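Local coordinates for protein benzoylformate Decarboxylase (Polynucleobacter necessarius, PDB 4K9Q) that binds thiamine diphosphate and magnesium and, as a benzoylformate decarboxylase of the thiamine diphosphate enzyme family, probably removes carbon dioxide from benzoylformate, at residues H448-V453 against L509-F514; A493-V498 against T517-V522. All coordinates share one frame; numbering follows the deposited sequence.

Interaction 1. Residues H448-V453 against L509-F514; sequences HVIYVV and LEALSF
His-448 reaches across to the C-terminal end of helix 501-513 and meets its backbone carbonyls with an imidazole edge. NE2 donates to Ala-511 O over 2.9 Å, with an N-H...O angle of 159° and the oxygen close to the ring plane. With CG anti to the backbone N (chi1 -164°), the ring extends from the residue just before strand 449-455 and brings that nitrogen to the helix end. Ala-511 O is gripped twice, since it also accepts from Phe-514 N. Two further oxygens crowd the ring without hydrogen-bonding to NE2: Leu-512 O lies at the edge, 3.1 Å from His-448 CE1, and Phe-514 O sits over one face. Replacing His-448 by an alanine takes away the side-chain donor, which is likely to leave Ala-511 O with Phe-514 N alone of these two donors and to open a gap between the strand start and the helix end.

The setting is an alpha/beta fold: strand 449-455 lies inside a parallel sheet, and helix 501-513 packs on one face of it.

Apolar contact is made by Ile-450, whose side chain rises from the strand toward the helix. Its CD1 and CG2 both abut the methyl of Ala-511 from the strand side, each 3.8 Å from CB. The same CD1 also meets Leu-512 CD2 at 3.7 Å. Leu-512 continues outward onto Pro-364 and Pro-422, and His-448 too rests on Pro-422.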
loop_
_atom_site.group_PDB
_atom_site.type_symbol
_atom_site.label_atom_id
_atom_site.label_comp_id
_atom_site.label_asym_id
_atom_site.label_seq_id
_atom_site.Cartn_x
_atom_site.Cartn_y
_atom_site.Cartn_z
ATOM N N HIS A 448 3.949 -37.908 15.657
ATOM C CA HIS A 448 2.820 -38.718 16.090
ATOM C C HIS A 448 1.548 -37.888 15.957
ATOM O O HIS A 448 1.194 -37.113 16.849
ATOM C CB HIS A 448 3.011 -39.197 17.525
ATOM C CG HIS A 448 2.094 -40.317 17.909
ATOM N ND1 HIS A 448 2.130 -40.918 19.148
ATOM C CD2 HIS A 448 1.114 -40.943 17.213
ATOM C CE1 HIS A 448 1.211 -41.864 19.201
ATOM N NE2 HIS A 448 0.583 -41.904 18.037
ATOM N N VAL A 449 0.888 -38.044 14.812
ATOM C CA VAL A 449 -0.289 -37.261 14.472
ATOM C C VAL A 449 -1.327 -38.209 13.917
ATOM O O VAL A 449 -1.027 -39.023 13.046
ATOM C CB VAL A 449 0.033 -36.187 13.397
ATOM C CG1 VAL A 449 -1.240 -35.429 12.992
ATOM C CG2 VAL A 449 1.104 -35.215 13.894
ATOM N N ILE A 450 -2.548 -38.095 14.417
ATOM C CA ILE A 450 -3.619 -38.992 14.026
ATOM C C ILE A 450 -4.742 -38.168 13.431
ATOM O O ILE A 450 -5.423 -37.413 14.145
ATOM C CB ILE A 450 -4.156 -39.771 15.243
ATOM C CG1 ILE A 450 -3.026 -40.566 15.902
ATOM C CG2 ILE A 450 -5.297 -40.706 14.829
ATOM C CD1 ILE A 450 -3.410 -41.163 17.230
ATOM N N TYR A 451 -4.923 -38.284 12.119
ATOM C CA TYR A 451 -5.987 -37.558 11.445
ATOM C C TYR A 451 -7.227 -38.419 11.396
ATOM O O TYR A 451 -7.207 -39.501 10.818
ATOM C CB TYR A 451 -5.575 -37.199 10.019
ATOM C CG TYR A 451 -4.431 -36.230 9.946
ATOM C CD1 TYR A 451 -3.171 -36.637 9.516
ATOM C CD2 TYR A 451 -4.613 -34.897 10.303
ATOM C CE1 TYR A 451 -2.118 -35.742 9.439
ATOM C CE2 TYR A 451 -3.561 -33.992 10.238
ATOM C CZ TYR A 451 -2.320 -34.421 9.804
ATOM O OH TYR A 451 -1.278 -33.526 9.727
ATOM N N VAL A 452 -8.304 -37.943 12.014
ATOM C CA VAL A 452 -9.589 -38.615 11.901
ATOM C C VAL A 452 -10.446 -37.778 10.967
ATOM O O VAL A 452 -10.799 -36.636 11.293
ATOM C CB VAL A 452 -10.288 -38.780 13.263
ATOM C CG1 VAL A 452 -11.601 -39.543 13.101
ATOM C CG2 VAL A 452 -9.366 -39.516 14.237
ATOM N N VAL A 453 -10.757 -38.330 9.800
ATOM C CA VAL A 453 -11.486 -37.587 8.778
ATOM C C VAL A 453 -12.964 -37.962 8.768
ATOM O O VAL A 453 -13.326 -39.116 8.527
ATOM C CB VAL A 453 -10.900 -37.825 7.368
ATOM C CG1 VAL A 453 -11.631 -36.956 6.332
ATOM C CG2 VAL A 453 -9.414 -37.551 7.344
ATOM N N LEU A 509 -7.012 -46.986 18.570
ATOM C CA LEU A 509 -6.046 -47.551 19.517
ATOM C C LEU A 509 -4.723 -47.901 18.823
ATOM O O LEU A 509 -3.635 -47.615 19.341
ATOM C CB LEU A 509 -6.640 -48.784 20.208
ATOM C CG LEU A 509 -7.804 -48.441 21.137
ATOM C CD1 LEU A 509 -8.350 -49.696 21.788
ATOM C CD2 LEU A 509 -7.379 -47.428 22.196
ATOM N N GLU A 510 -4.816 -48.494 17.639
ATOM C CA GLU A 510 -3.624 -48.793 16.854
ATOM C C GLU A 510 -2.837 -47.518 16.521
ATOM O O GLU A 510 -1.618 -47.471 16.680
ATOM C CB GLU A 510 -3.993 -49.541 15.575
ATOM C CG GLU A 510 -2.792 -49.890 14.701
ATOM C CD GLU A 510 -3.122 -50.915 13.632
ATOM O OE1 GLU A 510 -4.085 -51.689 13.826
ATOM O OE2 GLU A 510 -2.419 -50.945 12.598
ATOM N N ALA A 511 -3.533 -46.479 16.072
ATOM C CA ALA A 511 -2.854 -45.227 15.742
ATOM C C ALA A 511 -2.193 -44.615 16.992
ATOM O O ALA A 511 -1.103 -44.051 16.920
ATOM C CB ALA A 511 -3.824 -44.246 15.086
ATOM N N LEU A 512 -2.846 -44.743 18.148
ATOM C CA LEU A 512 -2.268 -44.249 19.396
ATOM C C LEU A 512 -0.986 -44.987 19.782
ATOM O O LEU A 512 -0.109 -44.415 20.422
ATOM C CB LEU A 512 -3.289 -44.318 20.535
ATOM C CG LEU A 512 -4.394 -43.253 20.486
ATOM C CD1 LEU A 512 -5.552 -43.672 21.384
ATOM C CD2 LEU A 512 -3.861 -41.882 20.881
ATOM N N SER A 513 -0.876 -46.256 19.387
ATOM C CA SER A 513 0.309 -47.053 19.700
ATOM C C SER A 513 1.415 -46.913 18.654
ATOM O O SER A 513 2.535 -47.399 18.851
ATOM C CB SER A 513 -0.074 -48.527 19.826
ATOM O OG SER A 513 -0.239 -49.108 18.542
ATOM N N PHE A 514 1.094 -46.274 17.534
ATOM C CA PHE A 514 2.039 -46.121 16.426
ATOM C C PHE A 514 2.609 -44.705 16.415
ATOM O O PHE A 514 1.882 -43.737 16.168
ATOM C CB PHE A 514 1.330 -46.431 15.094
ATOM C CG PHE A 514 2.177 -46.170 13.872
ATOM C CD1 PHE A 514 3.214 -47.027 13.526
ATOM C CD2 PHE A 514 1.924 -45.083 13.057
ATOM C CE1 PHE A 514 3.990 -46.785 12.409
ATOM C CE2 PHE A 514 2.696 -44.843 11.932
ATOM C CZ PHE A 514 3.734 -45.693 11.612
#

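Interaction 2. Residues A493-V498 against T517-V522; sequences AKSLKV and TSVIVV
Lys-494 and Leu-496 each offer both backbone N and O to strand 517-523, giving the alternating ladder of a parallel pair. Lys-494 N donates to Thr-517 O, the longest of the five bonds at 3.2 Å, while Lys-494 O takes Val-519 N at 2.6 Å. Leu-496 N then reaches Val-519 O, and Leu-496 O receives Val-521 N in a nearly straight bond (N-H...O angle 173°). Val-498 N closes the series on Val-521 O at 2.9 Å. Between these rungs, CA-H...O contacts such as Ser-495 CA to Val-519 O, 3.3 Å, accompany the hydrogen bonds.

Side chains sort onto the two faces. On that of Leu-496 and Ile-520, Leu-496 CD2 lies 4.2 Å from Ile-520 CG1. Val-498, just past the strand end, crosses two neighbours: its CG2, held between the backbone N and the carbonyl carbon (chi1 -63° for CG1), comes within 3.9 Å of Val-522 CG2 and also approaches Ile-520 CG2. On the other face, Ala-493 CB meets Val-519 CG2 at 4.2 Å.

Farther out, helix 501-513 covers Val-498 through Leu-504 and Ala-507, whereas Val-521 faces helix 484-490 at Ile-484 and Val-485. In the conformer described, Ser-495 OG hydrogen-bonds Val-485 O. Thr-517 OG1 is hydrogen-bonded to Thr-447 O and so ties its strand to the surrounding chain. Strand 494-497, helix 501-513 and strand 517-523 together make a beta-alpha-beta crossover, which completes one margin of the parallel sheet in the C-terminal thiamine diphosphate-binding domain.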
loop_
_atom_site.group_PDB
_atom_site.type_symbol
_atom_site.label_atom_id
_atom_site.label_comp_id
_atom_site.label_asym_id
_atom_site.label_seq_id
_atom_site.Cartn_x
_atom_site.Cartn_y
_atom_site.Cartn_z
ATOM N N ALA A 493 1.469 -42.161 4.873
ATOM C CA ALA A 493 0.842 -42.356 6.179
ATOM C C ALA A 493 0.154 -43.714 6.284
ATOM O O ALA A 493 -0.270 -44.284 5.273
ATOM C CB ALA A 493 -0.165 -41.239 6.465
ATOM N N LYS A 494 0.061 -44.240 7.504
ATOM C CA LYS A 494 -0.834 -45.359 7.778
ATOM C C LYS A 494 -2.223 -44.825 7.475
ATOM O O LYS A 494 -2.594 -43.751 7.951
ATOM C CB LYS A 494 -0.741 -45.787 9.241
ATOM C CG LYS A 494 0.560 -46.443 9.614
ATOM C CD LYS A 494 0.791 -47.706 8.803
ATOM C CE LYS A 494 2.005 -48.468 9.319
ATOM N NZ LYS A 494 1.821 -48.859 10.751
ATOM N N SER A 495 -2.990 -45.540 6.665
ATOM C CA SER A 495 -4.253 -45.012 6.167
ATOM C C SER A 495 -5.290 -46.119 5.983
ATOM O O SER A 495 -5.001 -47.146 5.364
ATOM C CB SER A 495 -3.997 -44.312 4.828
ATOM O OG SER A 495 -5.121 -43.582 4.383
ATOM N N LEU A 496 -6.492 -45.910 6.498
ATOM C CA LEU A 496 -7.562 -46.874 6.286
ATOM C C LEU A 496 -8.914 -46.241 6.531
ATOM O O LEU A 496 -9.022 -45.187 7.171
ATOM C CB LEU A 496 -7.393 -48.096 7.190
ATOM C CG LEU A 496 -7.900 -47.934 8.621
ATOM C CD1 LEU A 496 -8.091 -49.301 9.290
ATOM C CD2 LEU A 496 -6.932 -47.076 9.389
ATOM N N LYS A 497 -9.943 -46.893 6.009
ATOM C CA LYS A 497 -11.321 -46.479 6.205
ATOM C C LYS A 497 -12.018 -47.452 7.151
ATOM O O LYS A 497 -11.859 -48.673 7.022
ATOM C CB LYS A 497 -12.030 -46.460 4.855
ATOM C CG LYS A 497 -13.468 -45.971 4.894
ATOM C CD LYS A 497 -13.967 -45.736 3.464
ATOM C CE LYS A 497 -15.422 -45.334 3.428
ATOM N NZ LYS A 497 -15.948 -45.282 2.033
ATOM N N VAL A 498 -12.773 -46.924 8.105
ATOM C CA VAL A 498 -13.509 -47.771 9.050
ATOM C C VAL A 498 -15.007 -47.622 8.799
ATOM O O VAL A 498 -15.464 -46.547 8.441
ATOM C CB VAL A 498 -13.148 -47.450 10.515
ATOM C CG1 VAL A 498 -11.661 -47.742 10.780
ATOM C CG2 VAL A 498 -13.474 -45.999 10.852
ATOM N N THR A 517 2.497 -40.934 11.632
ATOM C CA THR A 517 1.305 -40.244 11.155
ATOM C C THR A 517 0.316 -41.235 10.553
ATOM O O THR A 517 0.685 -42.047 9.701
ATOM C CB THR A 517 1.697 -39.166 10.128
ATOM O OG1 THR A 517 2.504 -38.182 10.782
ATOM C CG2 THR A 517 0.463 -38.483 9.525
ATOM N N SER A 518 -0.934 -41.152 11.007
ATOM C CA SER A 518 -2.008 -42.045 10.573
ATOM C C SER A 518 -3.212 -41.253 10.059
ATOM O O SER A 518 -3.481 -40.144 10.525
ATOM C CB SER A 518 -2.465 -42.925 11.743
ATOM O OG SER A 518 -1.454 -43.835 12.165
ATOM N N VAL A 519 -3.942 -41.843 9.114
ATOM C CA VAL A 519 -5.209 -41.298 8.642
ATOM C C VAL A 519 -6.306 -42.344 8.824
ATOM O O VAL A 519 -6.187 -43.480 8.351
ATOM C CB VAL A 519 -5.120 -40.869 7.162
ATOM C CG1 VAL A 519 -6.472 -40.384 6.646
ATOM C CG2 VAL A 519 -4.068 -39.787 7.001
ATOM N N ILE A 520 -7.360 -41.961 9.531
ATOM C CA ILE A 520 -8.511 -42.828 9.743
ATOM C C ILE A 520 -9.732 -42.158 9.130
ATOM O O ILE A 520 -10.158 -41.101 9.586
ATOM C CB ILE A 520 -8.742 -43.074 11.243
ATOM C CG1 ILE A 520 -7.475 -43.674 11.861
ATOM C CG2 ILE A 520 -9.960 -43.974 11.465
ATOM C CD1 ILE A 520 -7.527 -43.854 13.367
ATOM N N VAL A 521 -10.288 -42.768 8.090
ATOM C CA VAL A 521 -11.424 -42.177 7.391
ATOM C C VAL A 521 -12.719 -42.791 7.926
ATOM O O VAL A 521 -12.877 -44.017 7.945
ATOM C CB VAL A 521 -11.298 -42.382 5.855
ATOM C CG1 VAL A 521 -12.464 -41.721 5.122
ATOM C CG2 VAL A 521 -9.945 -41.851 5.353
ATOM N N VAL A 522 -13.629 -41.935 8.380
ATOM C CA VAL A 522 -14.889 -42.368 8.960
ATOM C C VAL A 522 -16.055 -41.816 8.137
ATOM O O VAL A 522 -16.323 -40.615 8.159
ATOM C CB VAL A 522 -15.028 -41.872 10.412
ATOM C CG1 VAL A 522 -16.249 -42.524 11.078
ATOM C CG2 VAL A 522 -13.752 -42.153 11.198
#

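Overall arrangement
The two interactions show two parts of one crossover: its helix packed on the sheet, and its strands paired within it. Helix 501-513, which interaction 1 docks over strand 449-455, is the connection between the paired strands of interaction 2, and the two contact centres lie about 8 Å apart. Strand 517-523 stands between its neighbours: Val-522 N comes 2.8 Å from Val-453 O, probably a hydrogen bond. At the surface, Lys-494 makes a cation-pi contact with the Phe-514 ring. Interaction 1 is remote from the annotated sites, but interaction 2 comes closer to the cofactor: the Val-521 side chain is about 7 Å from that of the magnesium ligand Asp-429 and about 11 Å from bound thiamine diphosphate.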